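Local structure of enoyl-CoA hydratase/isomerase family protein (Bacillus anthracis, 3KQF) at residues L33-L38 / V88-T93; Q8-D13 / L38-N43; V20-N25 / N43-I48. The protein probably catalyses the reversible hydration of trans-2-enoyl-CoA thioesters to 3-hydroxyacyl-CoA. All coordinates share one frame; numbering follows the deposited sequence. Where two conformers were deposited one is given.

Contact 1. Residues L33-L38 / V88-T93; sequences LSLALL and VSMIRT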
ATOM      1  N   LEU A  33       0.391 -27.836   9.276  1.00 19.11           N
ATOM      2  CA  LEU A  33       1.419 -27.551  10.273  1.00 19.57           C
ATOM      3  C   LEU A  33       1.190 -28.211  11.624  1.00 20.35           C
ATOM      4  O   LEU A  33       0.497 -27.661  12.484  1.00 20.20           O
ATOM      5  CB  LEU A  33       1.508 -26.028  10.450  1.00 19.76           C
ATOM      6  CG  LEU A  33       1.752 -25.217   9.169  1.00 19.77           C
ATOM      7  CD1 LEU A  33       1.473 -23.728   9.427  1.00 18.55           C
ATOM      8  CD2 LEU A  33       3.151 -25.425   8.595  1.00 19.93           C
ATOM      9  N   SER A  34       1.745 -29.411  11.809  1.00 19.34           N
ATOM     10  CA  SER A  34       1.654 -30.083  13.083  1.00 19.24           C
ATOM     11  C   SER A  34       2.767 -29.535  13.974  1.00 18.47           C
ATOM     12  O   SER A  34       3.735 -28.946  13.475  1.00 17.35           O
ATOM     13  CB  SER A  34       1.827 -31.595  12.916  1.00 20.37           C
ATOM     14  OG  SER A  34       3.054 -31.896  12.281  1.00 19.23           O
ATOM     15  N   LEU A  35       2.649 -29.728  15.285  1.00 17.43           N
ATOM     16  CA  LEU A  35       3.695 -29.265  16.188  1.00 18.15           C
ATOM     17  C   LEU A  35       5.020 -29.944  15.845  1.00 18.03           C
ATOM     18  O   LEU A  35       6.070 -29.331  15.930  1.00 18.06           O
ATOM     19  CB  LEU A  35       3.327 -29.510  17.658  1.00 17.82           C
ATOM     20  CG  LEU A  35       2.047 -28.804  18.138  1.00 19.23           C
ATOM     21  CD1 LEU A  35       1.788 -29.069  19.607  1.00 20.95           C
ATOM     22  CD2 LEU A  35       2.143 -27.308  17.888  1.00 24.96           C
ATOM     23  N   ALA A  36       4.968 -31.209  15.443  1.00 19.51           N
ATOM     24  CA  ALA A  36       6.197 -31.935  15.077  1.00 19.88           C
ATOM     25  C   ALA A  36       6.873 -31.290  13.859  1.00 20.53           C
ATOM     26  O   ALA A  36       8.102 -31.102  13.842  1.00 19.67           O
ATOM     27  CB  ALA A  36       5.901 -33.417  14.834  1.00 19.74           C
ATOM     28  N   LEU A  37       6.079 -30.927  12.852  1.00 19.23           N
ATOM     29  CA  LEU A  37       6.620 -30.250  11.666  1.00 19.69           C
ATOM     30  C   LEU A  37       7.196 -28.889  12.041  1.00 19.32           C
ATOM     31  O   LEU A  37       8.287 -28.529  11.593  1.00 18.79           O
ATOM     32  CB  LEU A  37       5.558 -30.107  10.572  1.00 18.76           C
ATOM     33  CG  LEU A  37       5.929 -29.312   9.301  1.00 18.40           C
ATOM     34  CD1 LEU A  37       5.064 -29.730   8.111  1.00 19.60           C
ATOM     35  CD2 LEU A  37       5.814 -27.794   9.526  1.00 17.26           C
ATOM     36  N   LEU A  38       6.493 -28.149  12.897  1.00 19.52           N
ATOM     37  CA  LEU A  38       6.968 -26.822  13.316  1.00 19.66           C
ATOM     38  C   LEU A  38       8.318 -26.921  14.035  1.00 19.98           C
ATOM     39  O   LEU A  38       9.195 -26.083  13.817  1.00 20.51           O
ATOM     40  CB  LEU A  38       5.913 -26.101  14.164  1.00 19.96           C
ATOM     41  CG  LEU A  38       4.619 -25.743  13.420  1.00 20.03           C
ATOM     42  CD1 LEU A  38       3.582 -25.262  14.415  1.00 19.00           C
ATOM     43  CD2 LEU A  38       4.827 -24.704  12.315  1.00 19.93           C
ATOM     44  N   VAL A  88      -0.510 -22.010  18.988  1.00 13.03           N
ATOM     45  CA  VAL A  88      -0.544 -20.755  18.231  1.00 14.07           C
ATOM     46  C   VAL A  88       0.814 -20.062  18.390  1.00 14.55           C
ATOM     47  O   VAL A  88       1.345 -19.502  17.424  1.00 13.60           O
ATOM     48  CB  VAL A  88      -1.723 -19.853  18.637  1.00 15.72           C
ATOM     49  CG1 VAL A  88      -1.835 -18.676  17.714  1.00 17.04           C
ATOM     50  CG2 VAL A  88      -3.026 -20.641  18.564  1.00 19.82           C
ATOM     51  N   SER A  89       1.407 -20.158  19.581  1.00 14.65           N
ATOM     52  CA  SER A  89       2.728 -19.585  19.818  1.00 15.72           C
ATOM     53  C   SER A  89       3.800 -20.222  18.920  1.00 15.71           C
ATOM     54  O   SER A  89       4.666 -19.521  18.367  1.00 15.29           O
ATOM     55  CB  SER A  89       3.115 -19.712  21.286  1.00 16.67           C
ATOM     56  OG  SER A  89       4.421 -19.210  21.480  1.00 20.34           O
HETATM   57  N   MSE A  90       3.737 -21.541  18.779  0.50 15.37           N
HETATM   58  CA  MSE A  90       4.681 -22.262  17.937  0.50 15.68           C
HETATM   59  C   MSE A  90       4.594 -21.802  16.481  0.50 15.25           C
HETATM   60  O   MSE A  90       5.621 -21.578  15.834  0.50 15.22           O
HETATM   61  CB  MSE A  90       4.444 -23.770  18.055  0.50 15.18           C
HETATM   62  CG  MSE A  90       4.898 -24.325  19.376  0.50 15.68           C
HETATM   63 SE   MSE A  90       6.829 -24.133  19.546  0.50 16.43          SE
HETATM   64  CE  MSE A  90       7.355 -25.372  18.138  0.50 19.07           C
ATOM     65  N   ILE A  91       3.372 -21.650  15.972  1.00 15.11           N
ATOM     66  CA  ILE A  91       3.172 -21.201  14.596  1.00 15.36           C
ATOM     67  C   ILE A  91       3.656 -19.758  14.434  1.00 14.31           C
ATOM     68  O   ILE A  91       4.439 -19.471  13.538  1.00 13.26           O
ATOM     69  CB  ILE A  91       1.707 -21.273  14.117  1.00 15.72           C
ATOM     70  CG1 ILE A  91       1.172 -22.698  14.190  1.00 19.33           C
ATOM     71  CG2 ILE A  91       1.607 -20.827  12.655  1.00 20.19           C
ATOM     72  CD1 ILE A  91      -0.212 -22.842  13.578  1.00 25.52           C
ATOM     73  N   ARG A  92       3.258 -18.862  15.330  1.00 12.93           N
ATOM     74  CA  ARG A  92       3.655 -17.465  15.137  1.00 14.34           C
ATOM     75  C   ARG A  92       5.176 -17.278  15.251  1.00 13.45           C
ATOM     76  O   ARG A  92       5.754 -16.516  14.478  1.00 13.76           O
ATOM     77  CB  ARG A  92       2.873 -16.488  16.034  1.00 16.33           C
ATOM     78  CG  ARG A  92       3.329 -16.330  17.433  1.00 17.77           C
ATOM     79  CD  ARG A  92       2.640 -15.082  18.037  1.00 21.17           C
ATOM     80  NE  ARG A  92       1.183 -15.159  17.926  1.00 19.40           N
ATOM     81  CZ  ARG A  92       0.365 -15.689  18.832  1.00 22.75           C
ATOM     82  NH1 ARG A  92       0.835 -16.195  19.974  1.00 19.86           N
ATOM     83  NH2 ARG A  92      -0.943 -15.706  18.598  1.00 22.91           N
ATOM     84  N   THR A  93       5.819 -18.019  16.157  1.00 13.10           N
ATOM     85  CA  THR A  93       7.280 -17.953  16.324  1.00 14.06           C
ATOM     86  C   THR A  93       7.998 -18.422  15.054  1.00 12.58           C
ATOM     87  O   THR A  93       9.009 -17.855  14.639  1.00 11.61           O
ATOM     88  CB  THR A  93       7.729 -18.804  17.511  1.00 13.92           C
ATOM     89  OG1 THR A  93       7.238 -18.199  18.715  1.00 18.02           O
ATOM     90  CG2 THR A  93       9.253 -18.882  17.603  1.00 16.88           C
TER

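Contact 2. Residues Q8-D13 / L38-N43; sequences QNISVD and LEELQN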
ATOM      1  N   GLN A   8      11.563 -35.883   9.225  1.00 27.12           N
ATOM      2  CA  GLN A   8      10.469 -36.689   8.697  1.00 26.77           C
ATOM      3  C   GLN A   8       9.313 -35.889   8.104  1.00 25.34           C
ATOM      4  O   GLN A   8       8.580 -36.405   7.267  1.00 26.06           O
ATOM      5  CB  GLN A   8       9.907 -37.604   9.792  1.00 27.51           C
ATOM      6  CG  GLN A   8      10.882 -38.644  10.324  1.00 30.86           C
ATOM      7  CD  GLN A   8      10.203 -39.654  11.232  1.00 32.35           C
ATOM      8  OE1 GLN A   8       9.009 -39.548  11.515  1.00 32.63           O
ATOM      9  NE2 GLN A   8      10.963 -40.646  11.690  1.00 35.66           N
ATOM     10  N   ASN A   9       9.139 -34.648   8.550  1.00 22.82           N
ATOM     11  CA  ASN A   9       8.027 -33.816   8.108  1.00 21.76           C
ATOM     12  C   ASN A   9       8.413 -32.731   7.093  1.00 21.73           C
ATOM     13  O   ASN A   9       7.537 -32.088   6.518  1.00 20.57           O
ATOM     14  CB  ASN A   9       7.363 -33.182   9.332  1.00 21.18           C
ATOM     15  CG  ASN A   9       6.711 -34.226  10.239  1.00 23.71           C
ATOM     16  OD1 ASN A   9       5.746 -34.884   9.848  1.00 20.63           O
ATOM     17  ND2 ASN A   9       7.225 -34.364  11.451  1.00 23.93           N
ATOM     18  N   ILE A  10       9.709 -32.510   6.906  0.60 22.24           N
ATOM     19  CA  ILE A  10      10.174 -31.565   5.892  0.60 22.17           C
ATOM     20  C   ILE A  10      11.368 -32.167   5.154  0.60 22.27           C
ATOM     21  O   ILE A  10      11.960 -33.153   5.598  0.60 21.20           O
ATOM     22  CB  ILE A  10      10.558 -30.191   6.463  0.60 22.45           C
ATOM     23  CG1 ILE A  10      11.789 -30.291   7.357  0.60 21.69           C
ATOM     24  CG2 ILE A  10       9.383 -29.548   7.222  0.60 23.68           C
ATOM     25  CD1 ILE A  10      12.215 -28.942   7.893  0.60 20.00           C
ATOM     26  N   SER A  11      11.686 -31.574   4.011  1.00 21.94           N
ATOM     27  CA  SER A  11      12.809 -31.992   3.183  1.00 22.67           C
ATOM     28  C   SER A  11      13.660 -30.753   2.978  1.00 21.82           C
ATOM     29  O   SER A  11      13.126 -29.661   2.830  1.00 20.05           O
ATOM     30  CB  SER A  11      12.331 -32.493   1.820  1.00 23.88           C
ATOM     31  OG  SER A  11      11.489 -33.619   1.942  1.00 27.64           O
ATOM     32  N   VAL A  12      14.979 -30.900   3.022  1.00 20.58           N
ATOM     33  CA  VAL A  12      15.863 -29.754   2.787  1.00 20.73           C
ATOM     34  C   VAL A  12      16.786 -30.137   1.647  1.00 20.71           C
ATOM     35  O   VAL A  12      17.397 -31.200   1.692  1.00 18.78           O
ATOM     36  CB  VAL A  12      16.696 -29.395   4.022  1.00 22.19           C
ATOM     37  CG1 VAL A  12      17.643 -28.237   3.711  1.00 24.07           C
ATOM     38  CG2 VAL A  12      15.809 -29.027   5.180  1.00 21.32           C
ATOM     39  N   ASP A  13      16.856 -29.300   0.613  1.00 19.58           N
ATOM     40  CA  ASP A  13      17.705 -29.585  -0.545  1.00 20.15           C
ATOM     41  C   ASP A  13      18.623 -28.408  -0.896  1.00 20.40           C
ATOM     42  O   ASP A  13      18.146 -27.288  -1.193  1.00 16.32           O
ATOM     43  CB  ASP A  13      16.852 -29.958  -1.755  1.00 20.86           C
ATOM     44  CG  ASP A  13      17.688 -30.381  -2.964  1.00 25.07           C
ATOM     45  OD1 ASP A  13      18.905 -30.654  -2.816  1.00 30.38           O
ATOM     46  OD2 ASP A  13      17.121 -30.455  -4.071  1.00 29.79           O
ATOM     47  N   LEU A  38       6.493 -28.149  12.897  1.00 19.52           N
ATOM     48  CA  LEU A  38       6.968 -26.822  13.316  1.00 19.66           C
ATOM     49  C   LEU A  38       8.318 -26.921  14.035  1.00 19.98           C
ATOM     50  O   LEU A  38       9.195 -26.083  13.817  1.00 20.51           O
ATOM     51  CB  LEU A  38       5.913 -26.101  14.164  1.00 19.96           C
ATOM     52  CG  LEU A  38       4.619 -25.743  13.420  1.00 20.03           C
ATOM     53  CD1 LEU A  38       3.582 -25.262  14.415  1.00 19.00           C
ATOM     54  CD2 LEU A  38       4.827 -24.704  12.315  1.00 19.93           C
ATOM     55  N   GLU A  39       8.487 -27.956  14.865  1.00 20.87           N
ATOM     56  CA  GLU A  39       9.759 -28.223  15.568  1.00 21.29           C
ATOM     57  C   GLU A  39      10.918 -28.400  14.576  1.00 21.13           C
ATOM     58  O   GLU A  39      11.976 -27.784  14.731  1.00 19.01           O
ATOM     59  CB  GLU A  39       9.632 -29.484  16.435  1.00 22.16           C
ATOM     60  CG  GLU A  39      10.935 -29.988  17.077  1.00 26.60           C
ATOM     61  CD  GLU A  39      11.502 -29.048  18.119  1.00 32.32           C
ATOM     62  OE1 GLU A  39      10.783 -28.118  18.555  1.00 38.96           O
ATOM     63  OE2 GLU A  39      12.670 -29.257  18.520  1.00 36.15           O
ATOM     64  N   GLU A  40      10.714 -29.250  13.569  1.00 20.88           N
ATOM     65  CA  GLU A  40      11.736 -29.493  12.539  1.00 21.44           C
ATOM     66  C   GLU A  40      12.060 -28.246  11.722  1.00 20.31           C
ATOM     67  O   GLU A  40      13.234 -27.989  11.391  1.00 18.86           O
ATOM     68  CB  GLU A  40      11.313 -30.629  11.595  1.00 21.65           C
ATOM     69  CG  GLU A  40      11.316 -31.984  12.241  1.00 23.74           C
ATOM     70  CD  GLU A  40      10.943 -33.111  11.297  1.00 26.32           C
ATOM     71  OE1 GLU A  40      10.534 -32.839  10.155  1.00 27.83           O
ATOM     72  OE2 GLU A  40      11.083 -34.290  11.701  1.00 28.31           O
ATOM     73  N   LEU A  41      11.024 -27.486  11.380  1.00 19.11           N
ATOM     74  CA  LEU A  41      11.196 -26.278  10.609  1.00 19.21           C
ATOM     75  C   LEU A  41      11.994 -25.248  11.414  1.00 19.82           C
ATOM     76  O   LEU A  41      12.914 -24.642  10.890  1.00 19.78           O
ATOM     77  CB  LEU A  41       9.837 -25.740  10.139  1.00 19.62           C
ATOM     78  CG  LEU A  41       9.836 -24.578   9.156  1.00 20.54           C
ATOM     79  CD1 LEU A  41      10.734 -24.836   7.933  1.00 19.56           C
ATOM     80  CD2 LEU A  41       8.385 -24.311   8.721  1.00 18.82           C
ATOM     81  N   GLN A  42      11.672 -25.073  12.695  1.00 19.18           N
ATOM     82  CA  GLN A  42      12.423 -24.142  13.536  1.00 19.05           C
ATOM     83  C   GLN A  42      13.902 -24.535  13.637  1.00 19.39           C
ATOM     84  O   GLN A  42      14.768 -23.677  13.633  1.00 18.28           O
ATOM     85  CB  GLN A  42      11.818 -24.042  14.939  1.00 19.52           C
ATOM     86  CG  GLN A  42      10.430 -23.384  15.000  1.00 20.15           C
ATOM     87  CD  GLN A  42       9.913 -23.226  16.427  1.00 23.80           C
ATOM     88  OE1 GLN A  42      10.554 -23.655  17.377  1.00 26.99           O
ATOM     89  NE2 GLN A  42       8.740 -22.609  16.575  1.00 22.95           N
ATOM     90  N   ASN A  43      14.184 -25.831  13.757  1.00 19.60           N
ATOM     91  CA  ASN A  43      15.567 -26.302  13.858  1.00 20.42           C
ATOM     92  C   ASN A  43      16.354 -25.995  12.577  1.00 19.93           C
ATOM     93  O   ASN A  43      17.494 -25.550  12.647  1.00 19.95           O
ATOM     94  CB  ASN A  43      15.614 -27.800  14.188  1.00 20.94           C
ATOM     95  CG  ASN A  43      15.014 -28.124  15.558  1.00 24.24           C
ATOM     96  OD1 ASN A  43      14.810 -27.240  16.386  1.00 31.11           O
ATOM     97  ND2 ASN A  43      14.749 -29.404  15.801  1.00 27.68           N
TER

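Contact 3. Residues V20-N25 / N43-I48; sequences VKISLN and NILTQI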
ATOM      1  N   VAL A  20      18.984 -22.843  -0.852  1.00 15.11           N
ATOM      2  CA  VAL A  20      18.432 -23.967  -0.111  1.00 15.53           C
ATOM      3  C   VAL A  20      16.925 -23.972  -0.332  1.00 14.66           C
ATOM      4  O   VAL A  20      16.300 -22.910  -0.304  1.00 14.84           O
ATOM      5  CB  VAL A  20      18.762 -23.913   1.416  1.00 15.99           C
ATOM      6  CG1 VAL A  20      18.197 -22.698   2.058  1.00 17.03           C
ATOM      7  CG2 VAL A  20      18.274 -25.204   2.116  1.00 14.95           C
ATOM      8  N   LYS A  21      16.359 -25.145  -0.585  1.00 14.15           N
ATOM      9  CA  LYS A  21      14.914 -25.297  -0.818  1.00 15.35           C
ATOM     10  C   LYS A  21      14.360 -26.164   0.283  1.00 15.28           C
ATOM     11  O   LYS A  21      14.791 -27.316   0.446  1.00 15.93           O
ATOM     12  CB  LYS A  21      14.637 -25.952  -2.184  1.00 16.78           C
ATOM     13  CG  LYS A  21      13.158 -26.119  -2.500  1.00 19.10           C
ATOM     14  CD  LYS A  21      12.879 -26.826  -3.822  1.00 27.46           C
ATOM     15  CE  LYS A  21      13.245 -28.294  -3.770  1.00 27.40           C
ATOM     16  NZ  LYS A  21      12.705 -29.034  -4.931  1.00 31.87           N
ATOM     17  N   ILE A  22      13.448 -25.600   1.067  1.00 16.32           N
ATOM     18  CA  ILE A  22      12.801 -26.307   2.152  1.00 17.08           C
ATOM     19  C   ILE A  22      11.400 -26.695   1.680  1.00 17.16           C
ATOM     20  O   ILE A  22      10.653 -25.838   1.224  1.00 16.67           O
ATOM     21  CB  ILE A  22      12.655 -25.416   3.395  1.00 16.46           C
ATOM     22  CG1 ILE A  22      14.021 -24.869   3.833  1.00 21.16           C
ATOM     23  CG2 ILE A  22      12.002 -26.204   4.515  1.00 19.36           C
ATOM     24  CD1 ILE A  22      13.951 -23.884   4.977  1.00 21.86           C
ATOM     25  N   SER A  23      11.061 -27.979   1.755  1.00 17.12           N
ATOM     26  CA  SER A  23       9.751 -28.443   1.309  1.00 18.42           C
ATOM     27  C   SER A  23       8.939 -29.060   2.449  1.00 20.05           C
ATOM     28  O   SER A  23       9.398 -30.025   3.089  1.00 20.07           O
ATOM     29  CB  SER A  23       9.904 -29.494   0.206  1.00 19.22           C
ATOM     30  OG  SER A  23      10.680 -29.040  -0.879  1.00 20.87           O
ATOM     31  N   LEU A  24       7.750 -28.523   2.722  1.00 18.72           N
ATOM     32  CA  LEU A  24       6.874 -29.149   3.717  1.00 20.86           C
ATOM     33  C   LEU A  24       6.584 -30.532   3.129  1.00 20.23           C
ATOM     34  O   LEU A  24       6.243 -30.642   1.952  1.00 21.58           O
ATOM     35  CB  LEU A  24       5.593 -28.352   3.954  1.00 19.28           C
ATOM     36  CG  LEU A  24       5.751 -26.895   4.381  1.00 20.86           C
ATOM     37  CD1 LEU A  24       4.394 -26.267   4.637  1.00 20.95           C
ATOM     38  CD2 LEU A  24       6.634 -26.746   5.621  1.00 23.40           C
ATOM     39  N   ASN A  25       6.725 -31.577   3.941  1.00 20.41           N
ATOM     40  CA  ASN A  25       6.603 -32.952   3.459  1.00 21.25           C
ATOM     41  C   ASN A  25       5.606 -33.831   4.219  1.00 20.36           C
ATOM     42  O   ASN A  25       5.980 -34.834   4.836  1.00 20.23           O
ATOM     43  CB  ASN A  25       7.990 -33.611   3.483  1.00 21.71           C
ATOM     44  CG  ASN A  25       8.033 -34.923   2.717  1.00 25.56           C
ATOM     45  OD1 ASN A  25       7.300 -35.115   1.741  1.00 27.49           O
ATOM     46  ND2 ASN A  25       8.918 -35.830   3.142  1.00 30.07           N
ATOM     47  N   ASN A  43      14.184 -25.831  13.757  1.00 19.60           N
ATOM     48  CA  ASN A  43      15.567 -26.302  13.858  1.00 20.42           C
ATOM     49  C   ASN A  43      16.354 -25.995  12.577  1.00 19.93           C
ATOM     50  O   ASN A  43      17.494 -25.550  12.647  1.00 19.95           O
ATOM     51  CB  ASN A  43      15.614 -27.800  14.188  1.00 20.94           C
ATOM     52  CG  ASN A  43      15.014 -28.124  15.558  1.00 24.24           C
ATOM     53  OD1 ASN A  43      14.810 -27.240  16.386  1.00 31.11           O
ATOM     54  ND2 ASN A  43      14.749 -29.404  15.801  1.00 27.68           N
ATOM     55  N   ILE A  44      15.752 -26.232  11.411  0.50 20.22           N
ATOM     56  CA  ILE A  44      16.439 -25.954  10.143  0.50 20.80           C
ATOM     57  C   ILE A  44      16.582 -24.439   9.941  0.50 20.54           C
ATOM     58  O   ILE A  44      17.598 -23.981   9.429  0.50 20.85           O
ATOM     59  CB  ILE A  44      15.753 -26.605   8.922  0.50 21.45           C
ATOM     60  CG1 ILE A  44      16.562 -26.325   7.648  0.50 21.69           C
ATOM     61  CG2 ILE A  44      14.347 -26.090   8.750  0.50 21.89           C
ATOM     62  CD1 ILE A  44      17.974 -26.846   7.678  0.50 23.16           C
ATOM     63  N   LEU A  45      15.572 -23.669  10.346  1.00 19.69           N
ATOM     64  CA  LEU A  45      15.660 -22.198  10.242  1.00 19.55           C
ATOM     65  C   LEU A  45      16.853 -21.670  11.084  1.00 19.06           C
ATOM     66  O   LEU A  45      17.559 -20.755  10.658  1.00 18.59           O
ATOM     67  CB  LEU A  45      14.340 -21.552  10.650  1.00 19.37           C
ATOM     68  CG  LEU A  45      13.197 -21.767   9.639  1.00 21.10           C
ATOM     69  CD1 LEU A  45      11.859 -21.285  10.182  1.00 21.81           C
ATOM     70  CD2 LEU A  45      13.503 -21.090   8.298  1.00 23.64           C
ATOM     71  N   THR A  46      17.084 -22.272  12.252  1.00 19.23           N
ATOM     72  CA  THR A  46      18.212 -21.890  13.129  1.00 19.98           C
ATOM     73  C   THR A  46      19.546 -22.172  12.462  1.00 20.17           C
ATOM     74  O   THR A  46      20.500 -21.412  12.627  1.00 20.61           O
ATOM     75  CB  THR A  46      18.169 -22.628  14.478  1.00 20.04           C
ATOM     76  OG1 THR A  46      16.935 -22.347  15.126  1.00 21.13           O
ATOM     77  CG2 THR A  46      19.331 -22.204  15.400  1.00 21.38           C
ATOM     78  N   GLN A  47      19.619 -23.276  11.725  1.00 20.24           N
ATOM     79  CA  GLN A  47      20.842 -23.642  11.012  1.00 20.30           C
ATOM     80  C   GLN A  47      21.104 -22.663   9.852  1.00 18.84           C
ATOM     81  O   GLN A  47      22.176 -22.092   9.743  1.00 19.97           O
ATOM     82  CB  GLN A  47      20.735 -25.092  10.514  1.00 20.65           C
ATOM     83  CG  GLN A  47      21.958 -25.610   9.766  1.00 24.81           C
ATOM     84  CD  GLN A  47      21.966 -27.137   9.613  1.00 29.97           C
ATOM     85  OE1 GLN A  47      20.951 -27.808   9.832  1.00 31.98           O
ATOM     86  NE2 GLN A  47      23.122 -27.687   9.233  1.00 29.63           N
ATOM     87  N   ILE A  48      20.098 -22.446   9.017  1.00 19.26           N
ATOM     88  CA  ILE A  48      20.212 -21.538   7.870  1.00 19.07           C
ATOM     89  C   ILE A  48      20.560 -20.103   8.295  1.00 19.26           C
ATOM     90  O   ILE A  48      21.327 -19.409   7.616  1.00 18.81           O
ATOM     91  CB  ILE A  48      18.922 -21.560   7.031  1.00 19.02           C
ATOM     92  CG1 ILE A  48      18.731 -22.952   6.419  1.00 20.28           C
ATOM     93  CG2 ILE A  48      18.989 -20.497   5.923  1.00 22.74           C
ATOM     94  CD1 ILE A  48      17.326 -23.203   5.866  1.00 20.62           C
TER

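Contact 1. Residues L33-L38 / V88-T93
Leu33 reaches Ile91 through a methyl-to-methyl approach, CD1 of Leu33 lying 4.3 Å from CG2 of Ile91, a loose apolar touch made just before the helix begins. Ser34 is the N-cap of helix 35-49: its OG accepts from Leu37 N at 3.2 Å, a capping bond at the start of the helix, while its CB points away from residues 88-93. Leu35 comes next, its CB leaving alongside the partner helix and its end turning in, which in the conformer described sets CD2 of Leu35 4.2 Å from CB of Met90, a selenomethionine. One turn into the helix, Leu38 makes the tightest approach. Its CG is anti to the carbonyl carbon (chi1 -65°), which carries CD1 of Leu38 across the Ile91 side chain to 3.5 Å from Ile91 CG1; the same Leu38 CD1 also lies 4.0 Å from CB of Met90 in that conformer. No hydrogen bond spans the interface, so apolar packing alone joins these segments. Helix 35-49 thus rests on helix 81-99, with Ile91 also touching Arg76 of helix 73-76, while Val88, which points away, and Arg92 pack on Tyr238 and Lys235 of a second subunit.

Contact 2. Residues Q8-D13 / L38-N43
The carboxylate of Glu40 receives the consecutive backbone N-H groups of Gln8 and Asn9, and its two oxygens divide them. In this way a helix side chain holds the entry to strand 10-13, an edge strand of the crotonase-fold sheet within this chain, which pairs with strand 19-24. Gln8 N meets OE2 of Glu40 at 3.0 Å and Asn9 N meets OE1 of Glu40 at 2.8 Å, both on the syn side. The donors tilt to opposite faces of the carboxylate plane, by 26° for Gln8 N and 16° for Asn9 N. Over the face toward which Asn9 N leans stands the Asn9 side chain, its amide plane turned 44° from the carboxylate and its CB 3.3 Å from Glu40 OE1. The bond from Gln8 N is almost straight, whereas Ile10 N adds a third, weak bond at 3.4 Å to Glu40 OE1. The two good N-H bonds, with the weak third, would be expected to favour the anionic form of the carboxylate. Glu40 can span the gap because its chain stays extended beyond CG. The Ile10 side chain runs antiparallel to that of Glu40 and brings its apolar end to the helix backbone. In the conformer described, Ile10 CD1 lies 3.8 Å from the carbonyl oxygen of Glu40 and 3.9 Å from CA of Leu41.

Contact 3. Residues V20-N25 / N43-I48
Ile48 and Ile22 meet tip to tip, CD1 of Ile48 lying 3.6 Å from CD1 of Ile22. Val20 approaches the same methyl end-on, its CG1 being 3.9 Å from Ile48 CD1, so two alternate strand residues share one methyl of the helix. In Ile48, CG1 lies anti to the carbonyl carbon (chi1 -65°), and the branch runs out from there to put CD1 against this pair. Toward the start of the helix segment the fit slackens: Ile22 CD1 stands 4.4 Å from both Ile44 CG2 and Leu45 CD2, with the Ile44 value applying to one of two conformers. The axes of strand 20-24 and helix 43-48 run nearly antiparallel at 172° and come within 11.3 Å, a spacing bridged by side chains alone. This is the first strand and helix of a beta-alpha-beta unit whose second strand, 56-61, lies parallel to 19-24; Leu59 touches Ile22 there, and Val57 touches both Val20 and Ile48. The buried isoleucines belong to one face of the helix. Asn43, Thr46 and Gln47 form its exposed side and make no contact with the strand, while across the strand Lys21 points away from the helix and forms a salt bridge with Glu194.

Overall arrangement
All three contacts use helix 35-49, meeting it at successive positions. Contact 1 holds its beginning against helix 81-99, while contacts 2 and 3, whose centres are about 5 Å apart, join its middle and later part to neighbouring strands of one sheet. Chemistry follows place: contacts 1 and 3 are buried and purely apolar across their segments, whereas contact 2, partly buried at one edge strand of the sheet, adds to its packing backbone N-H bonds to a carboxylate. Strand pairing links contacts 2 and 3 directly, with Asp13 O 2.9 Å from Lys21 N.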